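Side-chain contact in kojibiose phosphorylase (Gut metagenome, PDB 6W0P), which is a carbohydrate-active enzyme of glycoside hydrolase family 65, with a beta-rich N-terminal domain and a helical catalytic domain: residues 423-428 against 490-495. Residues are numbered along the deposited sequence; the frame is centred on the assembly and turned at random.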
loop_
_atom_site.group_PDB
_atom_site.type_symbol
_atom_site.label_atom_id
_atom_site.label_comp_id
_atom_site.label_asym_id
_atom_site.label_seq_id
_atom_site.Cartn_x
_atom_site.Cartn_y
_atom_site.Cartn_z
ATOM N N VAL A 423 15.879 20.936 3.455
ATOM C CA VAL A 423 16.666 21.808 2.530
ATOM C C VAL A 423 16.587 23.256 3.032
ATOM O O VAL A 423 17.635 23.890 3.099
ATOM C CB VAL A 423 16.270 21.629 1.050
ATOM C CG1 VAL A 423 17.090 22.521 0.134
ATOM C CG2 VAL A 423 16.429 20.171 0.613
ATOM N N PHE A 424 15.424 23.756 3.447
ATOM C CA PHE A 424 15.321 25.127 4.013
ATOM C C PHE A 424 16.325 25.255 5.172
ATOM O O PHE A 424 17.176 26.178 5.152
ATOM C CB PHE A 424 13.910 25.462 4.482
ATOM C CG PHE A 424 13.933 26.279 5.748
ATOM C CD1 PHE A 424 14.492 27.549 5.760
ATOM C CD2 PHE A 424 13.434 25.768 6.931
ATOM C CE1 PHE A 424 14.586 28.276 6.939
ATOM C CE2 PHE A 424 13.513 26.501 8.107
ATOM C CZ PHE A 424 14.088 27.755 8.113
ATOM N N TYR A 425 16.282 24.326 6.132
ATOM C CA TYR A 425 17.150 24.368 7.336
ATOM C C TYR A 425 18.638 24.289 6.962
ATOM O O TYR A 425 19.416 24.951 7.627
ATOM C CB TYR A 425 16.795 23.257 8.321
ATOM C CG TYR A 425 17.508 23.395 9.633
ATOM C CD1 TYR A 425 17.017 24.215 10.624
ATOM C CD2 TYR A 425 18.690 22.709 9.883
ATOM C CE1 TYR A 425 17.668 24.345 11.838
ATOM C CE2 TYR A 425 19.359 22.839 11.083
ATOM C CZ TYR A 425 18.847 23.660 12.069
ATOM O OH TYR A 425 19.483 23.780 13.275
ATOM N N ALA A 426 19.029 23.446 6.004
ATOM C CA ALA A 426 20.421 23.370 5.510
ATOM C C ALA A 426 20.857 24.745 4.985
ATOM O O ALA A 426 21.946 25.187 5.375
ATOM C CB ALA A 426 20.572 22.298 4.451
ATOM N N ILE A 427 20.036 25.412 4.159
ATOM C CA ILE A 427 20.380 26.756 3.613
ATOM C C ILE A 427 20.634 27.694 4.793
ATOM O O ILE A 427 21.727 28.320 4.828
ATOM C CB ILE A 427 19.289 27.273 2.666
ATOM C CG1 ILE A 427 19.274 26.505 1.343
ATOM C CG2 ILE A 427 19.422 28.770 2.435
ATOM C CD1 ILE A 427 17.956 26.623 0.596
ATOM N N TYR A 428 19.682 27.759 5.728
ATOM C CA TYR A 428 19.733 28.552 6.980
ATOM C C TYR A 428 20.977 28.205 7.814
ATOM O O TYR A 428 21.704 29.111 8.246
ATOM C CB TYR A 428 18.451 28.319 7.773
ATOM C CG TYR A 428 18.490 28.781 9.204
ATOM C CD1 TYR A 428 18.353 30.119 9.542
ATOM C CD2 TYR A 428 18.638 27.865 10.235
ATOM C CE1 TYR A 428 18.389 30.539 10.865
ATOM C CE2 TYR A 428 18.659 28.267 11.561
ATOM C CZ TYR A 428 18.539 29.607 11.877
ATOM O OH TYR A 428 18.557 29.955 13.202
ATOM N N ASN A 490 4.534 22.073 10.974
ATOM C CA ASN A 490 4.004 23.460 10.993
ATOM C C ASN A 490 5.121 24.405 11.443
ATOM O O ASN A 490 5.299 25.463 10.806
ATOM C CB ASN A 490 2.757 23.587 11.870
ATOM C CG ASN A 490 1.568 22.869 11.272
ATOM O OD1 ASN A 490 1.731 22.048 10.381
ATOM N ND2 ASN A 490 0.381 23.157 11.787
ATOM N N PHE A 491 5.840 24.015 12.494
ATOM C CA PHE A 491 6.935 24.811 13.082
ATOM C C PHE A 491 7.987 25.056 11.999
ATOM O O PHE A 491 8.317 26.232 11.729
ATOM C CB PHE A 491 7.515 24.099 14.305
ATOM C CG PHE A 491 8.536 24.893 15.075
ATOM C CD1 PHE A 491 9.878 24.824 14.754
ATOM C CD2 PHE A 491 8.155 25.681 16.145
ATOM C CE1 PHE A 491 10.812 25.555 15.469
ATOM C CE2 PHE A 491 9.096 26.386 16.878
ATOM C CZ PHE A 491 10.426 26.311 16.543
ATOM N N MET A 492 8.477 23.987 11.374
ATOM C CA MET A 492 9.560 24.102 10.363
ATOM C C MET A 492 9.076 24.908 9.135
ATOM O O MET A 492 9.913 25.631 8.568
ATOM C CB MET A 492 10.055 22.719 9.938
ATOM C CG MET A 492 10.740 21.963 11.054
ATOM S SD MET A 492 12.141 22.864 11.747
ATOM C CE MET A 492 13.315 22.654 10.409
ATOM N N ALA A 493 7.808 24.760 8.716
ATOM C CA ALA A 493 7.194 25.516 7.602
ATOM C C ALA A 493 7.168 27.011 7.954
ATOM O O ALA A 493 7.585 27.858 7.123
ATOM C CB ALA A 493 5.803 24.998 7.320
ATOM N N LYS A 494 6.670 27.336 9.146
ATOM C CA LYS A 494 6.644 28.724 9.673
ATOM C C LYS A 494 8.076 29.272 9.701
ATOM O O LYS A 494 8.259 30.418 9.239
ATOM C CB LYS A 494 5.971 28.760 11.039
ATOM C CG LYS A 494 5.743 30.159 11.588
ATOM C CD LYS A 494 5.041 30.222 12.939
ATOM C CE LYS A 494 4.903 31.655 13.418
ATOM N NZ LYS A 494 3.805 31.788 14.402
ATOM N N LYS A 495 9.068 28.469 10.113
ATOM C CA LYS A 495 10.489 28.906 10.101
ATOM C C LYS A 495 10.940 29.173 8.661
ATOM O O LYS A 495 11.693 30.132 8.453
ATOM C CB LYS A 495 11.423 27.897 10.770
ATOM C CG LYS A 495 11.384 27.887 12.289
ATOM C CD LYS A 495 11.930 29.157 12.914
ATOM C CE LYS A 495 12.328 28.957 14.356
ATOM N NZ LYS A 495 12.675 30.241 15.007
#
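The ring of Phe-424 meets the segment 490-495 of helix 487-504 obliquely, and its far end lies against backbone as much as side chain. Phe-424 CZ comes within 3.4 Å of Lys-495 O. Phe-424 CE2 lies 3.7 Å from Met-492 O and also touches Lys-495 CB. A large flat hydrocarbon suits this place because it spans the gap between the axes of the two short segments, which come within 10.4 Å. The bond from CA to CB of Phe-424 points toward the other helix, and its chi1 of 142° lies between the staggered positions.

The Tyr-425 ring is likewise approached at a slant, by the methyl of Met-492: CE lies 4.0 Å from Tyr-425 CD1 and 4.5 Å from Phe-424 CE2. Met-492 is bent at both chi2 (-57°) and chi3, which turns its terminal methyl toward the two rings; a flexible, unbranched apolar chain can fill such a site. Tyrosine combines an apolar ring for this methyl with a hydroxyl that hydrogen-bonds to Leu-596 O. Lysine plays a similar double part, for Lys-495 gives its CB to Phe-424 while its ammonium leads away to a salt bridge with Glu-600 and a cation-pi contact with Tyr-597.

This buried contact joins helices 418-434 and 487-504 of the catalytic domain, which in family 65 is an (alpha/alpha)6 barrel; the short segments here run at 48° to each other. Tyr-597 also packs on Phe-424 and meets Tyr-425 edge-to-face, while Val-423 and Ile-427 pack against helices 365-376 and 437-458.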